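Local coordinates for uncharacterized protein (Neisseria gonorrhoeae, PDB 5V77) that is of unknown function but forms an all-beta, two-subunit assembly of the NGO_1070-like family, at residues 12-17 with 42-47; 18-23 with 34-39; 50-55 with 99-104. One frame throughout, in Å; residues are numbered along the deposited sequence. Where two conformers were deposited one is given.

Contact 1 of 3, residues 12-17 with 42-47; sequences NIFHNV and NYFGYI
The ring of F14 is held between two side chains of the 42-47 segment, F44 on one face and I47 on the other. F44 approaches with its edge, its CE2 standing over the centre of the F14 ring, in a T-shaped pair whose centroids lie 5.4 Å apart and whose planes are turned 78° against each other. On the opposite face I47 makes a CH-pi contact: its CG1 sits 4.1 Å from the centroid of the F14 ring, 13° off the normal. The edge of F14 meets the backbone joining these two residues, with CE2 of F14 4.1 Å from C of G45. Beside it, I13 and I47 meet tip to tip, CD1 to CD1 at 3.9 Å, and CG1 of V17 reaches CD2 of F44 at 4.0 Å.

No hydrogen bond links the two segments. The contact is side-chain packing inside the antiparallel sheet, between the end of strand 9-13, the turn after it and the first residue of strand 17-25, and the start of strand 43-58. Two beta bulges shape it: a G1 bulge at N16 and V17, both facing I77, and a classic bulge at F44 and G45, both facing F35. With CG anti to the backbone N (chi1 176°), F44 extends from its bulge toward F14. The F35 ring adds a second edge-to-face partner for F14, while I106 and F108 of strand 105-109 pack on I47.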
loop_
_atom_site.group_PDB
_atom_site.type_symbol
_atom_site.label_atom_id
_atom_site.label_comp_id
_atom_site.label_asym_id
_atom_site.label_seq_id
_atom_site.Cartn_x
_atom_site.Cartn_y
_atom_site.Cartn_z
ATOM N N ASN A 12 15.215 0.309 -16.493
ATOM C CA ASN A 12 13.971 -0.430 -16.665
ATOM C C ASN A 12 14.200 -1.888 -16.297
ATOM O O ASN A 12 15.129 -2.521 -16.807
ATOM C CB ASN A 12 13.452 -0.320 -18.098
ATOM C CG ASN A 12 12.832 1.027 -18.387
ATOM O OD1 ASN A 12 11.849 1.420 -17.756
ATOM N ND2 ASN A 12 13.397 1.743 -19.354
ATOM N N ILE A 13 13.355 -2.419 -15.414
ATOM C CA ILE A 13 13.468 -3.796 -14.963
ATOM C C ILE A 13 12.116 -4.483 -15.114
ATOM O O ILE A 13 11.091 -3.841 -15.347
ATOM C CB ILE A 13 13.969 -3.898 -13.512
ATOM C CG1 ILE A 13 12.939 -3.296 -12.543
ATOM C CG2 ILE A 13 15.321 -3.219 -13.380
ATOM C CD1 ILE A 13 13.219 -3.576 -11.095
ATOM N N PHE A 14 12.140 -5.817 -15.013
ATOM C CA PHE A 14 10.924 -6.632 -14.953
ATOM C C PHE A 14 10.028 -6.379 -16.170
ATOM O O PHE A 14 8.887 -5.920 -16.058
ATOM C CB PHE A 14 10.176 -6.389 -13.636
ATOM C CG PHE A 14 10.653 -7.257 -12.507
ATOM C CD1 PHE A 14 11.993 -7.295 -12.166
ATOM C CD2 PHE A 14 9.765 -8.035 -11.784
ATOM C CE1 PHE A 14 12.450 -8.101 -11.135
ATOM C CE2 PHE A 14 10.229 -8.837 -10.741
ATOM C CZ PHE A 14 11.558 -8.870 -10.428
ATOM N N HIS A 15 10.569 -6.696 -17.349
ATOM C CA HIS A 15 9.811 -6.521 -18.582
ATOM C C HIS A 15 8.709 -7.567 -18.690
ATOM O O HIS A 15 8.928 -8.751 -18.411
ATOM C CB HIS A 15 10.723 -6.628 -19.802
ATOM C CG HIS A 15 11.602 -5.437 -20.023
ATOM N ND1 HIS A 15 12.260 -4.790 -18.998
ATOM C CD2 HIS A 15 11.956 -4.794 -21.159
ATOM C CE1 HIS A 15 12.969 -3.792 -19.495
ATOM N NE2 HIS A 15 12.797 -3.770 -20.802
ATOM N N ASN A 16 7.522 -7.118 -19.097
ATOM C CA ASN A 16 6.381 -7.977 -19.393
ATOM C C ASN A 16 6.082 -8.942 -18.243
ATOM O O ASN A 16 6.098 -10.161 -18.389
ATOM C CB ASN A 16 6.613 -8.715 -20.720
ATOM C CG ASN A 16 6.828 -7.752 -21.886
ATOM O OD1 ASN A 16 6.374 -6.603 -21.856
ATOM N ND2 ASN A 16 7.531 -8.212 -22.912
ATOM N N VAL A 17 5.794 -8.368 -17.075
ATOM C CA VAL A 17 5.458 -9.145 -15.893
ATOM C C VAL A 17 4.028 -8.827 -15.455
ATOM O O VAL A 17 3.411 -7.864 -15.903
ATOM C CB VAL A 17 6.439 -8.881 -14.738
ATOM C CG1 VAL A 17 7.831 -9.383 -15.111
ATOM C CG2 VAL A 17 6.455 -7.401 -14.437
ATOM N N ASN A 42 3.634 -18.652 -14.778
ATOM C CA ASN A 42 4.222 -19.167 -13.555
ATOM C C ASN A 42 4.814 -18.034 -12.735
ATOM O O ASN A 42 5.045 -16.928 -13.228
ATOM C CB ASN A 42 5.307 -20.200 -13.867
ATOM C CG ASN A 42 4.738 -21.492 -14.414
ATOM O OD1 ASN A 42 5.097 -21.930 -15.504
ATOM N ND2 ASN A 42 3.849 -22.113 -13.653
ATOM N N TYR A 43 5.070 -18.329 -11.464
ATOM C CA TYR A 43 5.800 -17.400 -10.620
ATOM C C TYR A 43 7.076 -16.952 -11.315
ATOM O O TYR A 43 7.764 -17.749 -11.955
ATOM C CB TYR A 43 6.144 -18.054 -9.289
ATOM C CG TYR A 43 6.869 -17.114 -8.366
ATOM C CD1 TYR A 43 6.162 -16.160 -7.644
ATOM C CD2 TYR A 43 8.253 -17.158 -8.234
ATOM C CE1 TYR A 43 6.807 -15.288 -6.787
ATOM C CE2 TYR A 43 8.918 -16.281 -7.383
ATOM C CZ TYR A 43 8.193 -15.357 -6.668
ATOM O OH TYR A 43 8.839 -14.492 -5.832
ATOM N N PHE A 44 7.389 -15.667 -11.195
ATOM C CA PHE A 44 8.632 -15.151 -11.760
ATOM C C PHE A 44 9.551 -14.604 -10.675
ATOM O O PHE A 44 10.692 -15.063 -10.545
ATOM C CB PHE A 44 8.346 -14.091 -12.839
ATOM C CG PHE A 44 9.597 -13.438 -13.396
ATOM C CD1 PHE A 44 10.455 -14.143 -14.221
ATOM C CD2 PHE A 44 9.917 -12.127 -13.068
ATOM C CE1 PHE A 44 11.601 -13.547 -14.729
ATOM C CE2 PHE A 44 11.061 -11.530 -13.566
ATOM C CZ PHE A 44 11.898 -12.238 -14.396
ATOM N N GLY A 45 9.100 -13.649 -9.875
ATOM C CA GLY A 45 10.002 -13.103 -8.884
ATOM C C GLY A 45 9.379 -11.943 -8.145
ATOM O O GLY A 45 8.153 -11.816 -8.077
ATOM N N TYR A 46 10.239 -11.123 -7.553
ATOM C CA TYR A 46 9.719 -10.131 -6.612
ATOM C C TYR A 46 10.617 -8.906 -6.608
ATOM O O TYR A 46 11.794 -8.974 -6.976
ATOM C CB TYR A 46 9.618 -10.709 -5.194
ATOM C CG TYR A 46 10.957 -11.113 -4.600
ATOM C CD1 TYR A 46 11.793 -10.168 -3.986
ATOM C CD2 TYR A 46 11.389 -12.440 -4.652
ATOM C CE1 TYR A 46 13.032 -10.542 -3.450
ATOM C CE2 TYR A 46 12.622 -12.820 -4.121
ATOM C CZ TYR A 46 13.430 -11.869 -3.518
ATOM O OH TYR A 46 14.651 -12.253 -2.998
ATOM N N ILE A 47 10.045 -7.783 -6.186
ATOM C CA ILE A 47 10.803 -6.570 -5.879
ATOM C C ILE A 47 10.576 -6.269 -4.412
ATOM O O ILE A 47 9.425 -6.127 -3.970
ATOM C CB ILE A 47 10.362 -5.381 -6.746
ATOM C CG1 ILE A 47 10.642 -5.671 -8.215
ATOM C CG2 ILE A 47 11.077 -4.097 -6.291
ATOM C CD1 ILE A 47 9.983 -4.655 -9.162
#

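Contact 2 of 3, residues 18-23 with 34-39; sequences SLYEII and SFTDTI
L19 and F35 face each other across a beta hairpin, strands 17-25 and 30-37, as an antiparallel non-hydrogen-bonded pair. The leucine lies over the phenyl face: its CD1 makes a CH-pi contact 4.1 Å from the centroid of the F35 ring, displaced toward the rim, while CB of L19 touches CE2 of F35 at 3.7 Å. I77 of strand 75-84 packs on both residues, which places this face of the hairpin in the interior.

On the other face stand S18, E21, S34 and T36. The Y20 ring leans across the partner strand; CG lies between the backbone N and the carbonyl carbon (chi1 69°), and the ring passes beside S34, its CZ 3.5 Å from CB of S34, with its edge directed at the backbone between F35 and T36. CD1 of Y20 also touches CG2 of T36. Beneath these side chains the ladder is regular where S18 and T36 exchange two backbone bonds, and the bond from N of Y20 to O of S34 is the straightest, at 171°. N of S34 also donates to O of E21. Water joins the polar side chains at two places: one molecule bridges OG of S18 and OG1 of T36, and a second donates to OE2 of E21 at 2.8 Å and lies 2.6 Å from OG of S34.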
loop_
_atom_site.group_PDB
_atom_site.type_symbol
_atom_site.label_atom_id
_atom_site.label_comp_id
_atom_site.label_asym_id
_atom_site.label_seq_id
_atom_site.Cartn_x
_atom_site.Cartn_y
_atom_site.Cartn_z
ATOM N N SER A 18 3.530 -9.631 -14.518
ATOM C CA SER A 18 2.173 -9.492 -13.992
ATOM C C SER A 18 2.251 -9.406 -12.477
ATOM O O SER A 18 2.636 -10.380 -11.827
ATOM C CB SER A 18 1.309 -10.677 -14.423
ATOM O OG SER A 18 -0.007 -10.549 -13.901
ATOM N N LEU A 19 1.881 -8.249 -11.924
ATOM C CA LEU A 19 1.861 -8.049 -10.478
ATOM C C LEU A 19 0.602 -8.661 -9.873
ATOM O O LEU A 19 -0.514 -8.348 -10.300
ATOM C CB LEU A 19 1.918 -6.558 -10.165
ATOM C CG LEU A 19 1.742 -6.170 -8.692
ATOM C CD1 LEU A 19 2.980 -6.588 -7.925
ATOM C CD2 LEU A 19 1.549 -4.680 -8.608
ATOM N N TYR A 20 0.767 -9.529 -8.865
ATOM C CA TYR A 20 -0.396 -10.165 -8.260
ATOM C C TYR A 20 -0.530 -9.912 -6.767
ATOM O O TYR A 20 -1.552 -10.301 -6.192
ATOM C CB TYR A 20 -0.409 -11.684 -8.527
ATOM C CG TYR A 20 0.667 -12.500 -7.829
ATOM C CD1 TYR A 20 1.879 -12.777 -8.454
ATOM C CD2 TYR A 20 0.456 -13.018 -6.551
ATOM C CE1 TYR A 20 2.872 -13.534 -7.805
ATOM C CE2 TYR A 20 1.427 -13.770 -5.899
ATOM C CZ TYR A 20 2.638 -14.023 -6.536
ATOM O OH TYR A 20 3.603 -14.778 -5.897
ATOM N N GLU A 21 0.441 -9.270 -6.123
ATOM C CA GLU A 21 0.251 -8.938 -4.717
ATOM C C GLU A 21 1.266 -7.899 -4.272
ATOM O O GLU A 21 2.354 -7.764 -4.839
ATOM C CB GLU A 21 0.355 -10.175 -3.824
ATOM C CG GLU A 21 1.722 -10.775 -3.840
ATOM C CD GLU A 21 1.838 -11.963 -2.930
ATOM O OE1 GLU A 21 0.799 -12.510 -2.526
ATOM O OE2 GLU A 21 2.977 -12.358 -2.618
ATOM N N ILE A 22 0.896 -7.200 -3.206
ATOM C CA ILE A 22 1.712 -6.169 -2.572
ATOM C C ILE A 22 1.604 -6.426 -1.081
ATOM O O ILE A 22 0.504 -6.366 -0.530
ATOM C CB ILE A 22 1.219 -4.749 -2.907
ATOM C CG1 ILE A 22 1.274 -4.492 -4.424
ATOM C CG2 ILE A 22 2.044 -3.717 -2.152
ATOM C CD1 ILE A 22 0.607 -3.184 -4.819
ATOM N N ILE A 23 2.713 -6.771 -0.437
ATOM C CA ILE A 23 2.673 -7.364 0.902
ATOM C C ILE A 23 3.586 -6.588 1.837
ATOM O O ILE A 23 4.775 -6.438 1.555
ATOM C CB ILE A 23 3.104 -8.840 0.857
ATOM C CG1 ILE A 23 2.161 -9.621 -0.072
ATOM C CG2 ILE A 23 3.179 -9.424 2.256
ATOM C CD1 ILE A 23 0.731 -9.704 0.446
ATOM N N SER A 34 5.057 -9.052 -5.818
ATOM C CA SER A 34 5.329 -10.350 -6.426
ATOM C C SER A 34 4.683 -10.447 -7.796
ATOM O O SER A 34 3.589 -9.917 -8.016
ATOM C CB SER A 34 4.844 -11.496 -5.545
ATOM O OG SER A 34 5.581 -11.495 -4.331
ATOM N N PHE A 35 5.358 -11.183 -8.691
ATOM C CA PHE A 35 5.046 -11.170 -10.112
ATOM C C PHE A 35 5.045 -12.578 -10.682
ATOM O O PHE A 35 5.826 -13.434 -10.256
ATOM C CB PHE A 35 6.075 -10.353 -10.906
ATOM C CG PHE A 35 6.212 -8.931 -10.441
ATOM C CD1 PHE A 35 7.064 -8.615 -9.383
ATOM C CD2 PHE A 35 5.500 -7.910 -11.069
ATOM C CE1 PHE A 35 7.204 -7.290 -8.946
ATOM C CE2 PHE A 35 5.633 -6.590 -10.651
ATOM C CZ PHE A 35 6.481 -6.274 -9.588
ATOM N N THR A 36 4.177 -12.797 -11.668
ATOM C CA THR A 36 4.250 -13.935 -12.579
ATOM C C THR A 36 4.738 -13.466 -13.945
ATOM O O THR A 36 4.764 -12.269 -14.248
ATOM C CB THR A 36 2.883 -14.620 -12.738
ATOM O OG1 THR A 36 1.935 -13.670 -13.258
ATOM C CG2 THR A 36 2.388 -15.164 -11.400
ATOM N N ASP A 37 5.134 -14.434 -14.774
ATOM C CA ASP A 37 5.430 -14.156 -16.169
ATOM C C ASP A 37 4.122 -14.090 -16.954
ATOM O O ASP A 37 3.058 -14.483 -16.469
ATOM C CB ASP A 37 6.363 -15.221 -16.756
ATOM C CG ASP A 37 5.671 -16.558 -16.976
ATOM O OD1 ASP A 37 4.929 -16.694 -17.971
ATOM O OD2 ASP A 37 5.889 -17.490 -16.171
ATOM N N THR A 38 4.201 -13.561 -18.171
ATOM C CA THR A 38 3.006 -13.385 -18.985
ATOM C C THR A 38 2.933 -14.388 -20.133
ATOM O O THR A 38 2.182 -14.175 -21.088
ATOM C CB THR A 38 2.929 -11.945 -19.505
ATOM O OG1 THR A 38 4.098 -11.650 -20.280
ATOM C CG2 THR A 38 2.851 -10.951 -18.317
ATOM N N ILE A 39 3.692 -15.484 -20.048
ATOM C CA ILE A 39 3.621 -16.562 -21.031
ATOM C C ILE A 39 2.923 -17.764 -20.402
ATOM O O ILE A 39 1.705 -17.926 -20.537
ATOM C CB ILE A 39 5.020 -16.935 -21.550
ATOM C CG1 ILE A 39 5.746 -15.682 -22.041
ATOM C CG2 ILE A 39 4.918 -17.959 -22.672
ATOM C CD1 ILE A 39 7.137 -15.948 -22.567
HETATM O O HOH W 1 -0.247 -12.478 -11.981
HETATM O O HOH W 2 4.719 -10.203 -2.236
#

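Contact 3 of 3, residues 50-55 with 99-104; sequences SNILNF and IKISAE
I52, F55, I101 and A103 form the apolar side of an antiparallel strand pair interrupted by a classic beta bulge, in which L53 and N54 both face S102. Packing is close on this side. CD1 of I52 sits 3.8 Å from CG2 of I101 and also touches CB of A103. In the conformer described, F55 lies alongside I99 and I101, all pointing the same way: CD1 of F55 meets CG1 of I101 at 3.7 Å, and CG2 of I99 lies at the ring edge. A chi1 of 171°, CG trans to N, swings the F55 ring along the strand toward I99. L31 packs on I52 and F55 from strand 30-37. F55 meets F55 of the second subunit, a strand of which pairs antiparallel with N54 and F55, so the sheet runs on across the interface.

At the bulge one carbonyl serves two amides: O of S102 accepts from N of L53 at 2.8 Å and, over a longer and more bent path, from N of N54 at 3.3 Å, both reaching it from the same face of its plane. N of S102 returns a bond to O of N54.

The polar side is looser and partly filled by water. OD1 of N54 and OG of S102 stay 3.7 Å apart; a water lies 2.8 Å from OG of S102, but its bond to OD1 of N54 is doubtful. The chain turns corners at N51 and at E104, and there, in the conformer given, ND2 of N51 donates to OE2 of E104 from above the carboxylate plane. The backbone adds a bond from N of E104 to O of N51, 3.0 Å long.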
loop_
_atom_site.group_PDB
_atom_site.type_symbol
_atom_site.label_atom_id
_atom_site.label_comp_id
_atom_site.label_asym_id
_atom_site.label_seq_id
_atom_site.Cartn_x
_atom_site.Cartn_y
_atom_site.Cartn_z
ATOM N N SER A 50 12.864 -2.100 0.990
ATOM C CA SER A 50 13.162 -2.161 2.422
ATOM C C SER A 50 13.314 -0.766 3.022
ATOM O O SER A 50 14.039 0.077 2.477
ATOM C CB SER A 50 14.440 -2.963 2.689
ATOM O OG SER A 50 14.291 -4.280 2.195
ATOM N N ASN A 51 12.665 -0.557 4.177
ATOM C CA ASN A 51 12.634 0.720 4.887
ATOM C C ASN A 51 11.892 1.738 4.037
ATOM O O ASN A 51 12.483 2.623 3.407
ATOM C CB ASN A 51 14.054 1.177 5.270
ATOM C CG ASN A 51 14.671 0.265 6.294
ATOM O OD1 ASN A 51 13.966 -0.558 6.892
ATOM N ND2 ASN A 51 15.980 0.371 6.495
ATOM N N ILE A 52 10.568 1.601 4.029
ATOM C CA ILE A 52 9.714 2.386 3.154
ATOM C C ILE A 52 9.759 3.853 3.530
ATOM O O ILE A 52 9.657 4.221 4.711
ATOM C CB ILE A 52 8.274 1.861 3.236
ATOM C CG1 ILE A 52 8.240 0.427 2.727
ATOM C CG2 ILE A 52 7.319 2.765 2.439
ATOM C CD1 ILE A 52 8.553 0.297 1.292
ATOM N N LEU A 53 9.887 4.703 2.517
ATOM C CA LEU A 53 9.746 6.139 2.678
ATOM C C LEU A 53 8.351 6.584 2.282
ATOM O O LEU A 53 7.652 7.190 3.091
ATOM C CB LEU A 53 10.808 6.886 1.857
ATOM C CG LEU A 53 12.219 6.425 2.235
ATOM C CD1 LEU A 53 13.247 7.036 1.312
ATOM C CD2 LEU A 53 12.515 6.767 3.678
ATOM N N ASN A 54 7.914 6.265 1.066
ATOM C CA ASN A 54 6.502 6.461 0.778
ATOM C C ASN A 54 6.018 5.421 -0.222
ATOM O O ASN A 54 6.802 4.799 -0.949
ATOM C CB ASN A 54 6.219 7.875 0.276
ATOM C CG ASN A 54 7.139 8.280 -0.832
ATOM O OD1 ASN A 54 7.009 7.809 -1.958
ATOM N ND2 ASN A 54 8.096 9.147 -0.518
ATOM N N PHE A 55 4.699 5.231 -0.221
ATOM C CA PHE A 55 4.022 4.307 -1.119
ATOM C C PHE A 55 2.773 5.012 -1.630
ATOM O O PHE A 55 1.964 5.478 -0.829
ATOM C CB PHE A 55 3.687 3.003 -0.368
ATOM C CG PHE A 55 2.790 2.045 -1.113
ATOM C CD1 PHE A 55 2.725 2.025 -2.495
ATOM C CD2 PHE A 55 2.006 1.153 -0.404
ATOM C CE1 PHE A 55 1.885 1.146 -3.148
ATOM C CE2 PHE A 55 1.175 0.265 -1.055
ATOM C CZ PHE A 55 1.115 0.263 -2.428
ATOM N N ILE A 99 1.703 3.303 -9.521
ATOM C CA ILE A 99 2.252 2.890 -8.238
ATOM C C ILE A 99 3.658 3.463 -8.131
ATOM O O ILE A 99 4.480 3.268 -9.032
ATOM C CB ILE A 99 2.284 1.356 -8.084
ATOM C CG1 ILE A 99 0.864 0.788 -8.044
ATOM C CG2 ILE A 99 3.056 0.963 -6.788
ATOM C CD1 ILE A 99 0.785 -0.711 -8.334
ATOM N N LYS A 100 3.938 4.166 -7.032
ATOM C CA LYS A 100 5.269 4.707 -6.773
ATOM C C LYS A 100 5.685 4.264 -5.384
ATOM O O LYS A 100 4.905 4.396 -4.436
ATOM C CB LYS A 100 5.301 6.241 -6.838
ATOM C CG LYS A 100 5.014 6.859 -8.200
ATOM C CD LYS A 100 5.297 8.364 -8.154
ATOM C CE LYS A 100 4.983 9.049 -9.473
ATOM N NZ LYS A 100 5.231 10.520 -9.410
ATOM N N ILE A 101 6.893 3.727 -5.255
ATOM C CA ILE A 101 7.410 3.334 -3.946
ATOM C C ILE A 101 8.829 3.842 -3.826
ATOM O O ILE A 101 9.656 3.565 -4.700
ATOM C CB ILE A 101 7.403 1.807 -3.736
ATOM C CG1 ILE A 101 5.993 1.254 -3.933
ATOM C CG2 ILE A 101 7.896 1.498 -2.304
ATOM C CD1 ILE A 101 5.899 -0.266 -3.909
ATOM N N SER A 102 9.113 4.552 -2.740
ATOM C CA SER A 102 10.463 4.976 -2.387
ATOM C C SER A 102 10.872 4.257 -1.108
ATOM O O SER A 102 10.072 4.130 -0.179
ATOM C CB SER A 102 10.537 6.492 -2.174
ATOM O OG SER A 102 10.382 7.188 -3.404
ATOM N N ALA A 103 12.106 3.763 -1.071
ATOM C CA ALA A 103 12.570 2.952 0.052
ATOM C C ALA A 103 14.087 3.055 0.115
ATOM O O ALA A 103 14.742 3.321 -0.898
ATOM C CB ALA A 103 12.135 1.487 -0.100
ATOM N N GLU A 104 14.642 2.845 1.316
ATOM C CA GLU A 104 16.087 2.996 1.471
ATOM C C GLU A 104 16.846 2.051 0.545
ATOM O O GLU A 104 17.861 2.444 -0.044
ATOM C CB GLU A 104 16.501 2.775 2.923
ATOM C CG GLU A 104 17.984 2.982 3.209
ATOM C CD GLU A 104 18.253 3.124 4.694
ATOM O OE1 GLU A 104 19.364 3.573 5.082
ATOM O OE2 GLU A 104 17.329 2.795 5.474
HETATM O O HOH W 3 7.718 7.138 -4.270
HETATM O O HOH W 4 5.038 7.213 -3.277
#

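How the contacts relate
From the N terminus, the 12-17 segment takes in the end of strand 9-13 and the turn into strand 17-25. Contact 1 opens first and closes only at 42-47, after contact 2, the hairpin of strands 17-25 and 30-37, has closed inside it. The two adjoin directly, through probable backbone hydrogen bonds of F35 with F44 and G45 and through Y43 packing on Y20. Strand 43-58 then runs on from contact 1 to contact 3, which lies on the opposite side of the chain's centre and closes a separate, later loop by pairing with strand 98-103. Its centre is about 18 Å from those of the others, yet L19 touches I99 and I22 touches F55, tying the hairpin to that strand pair.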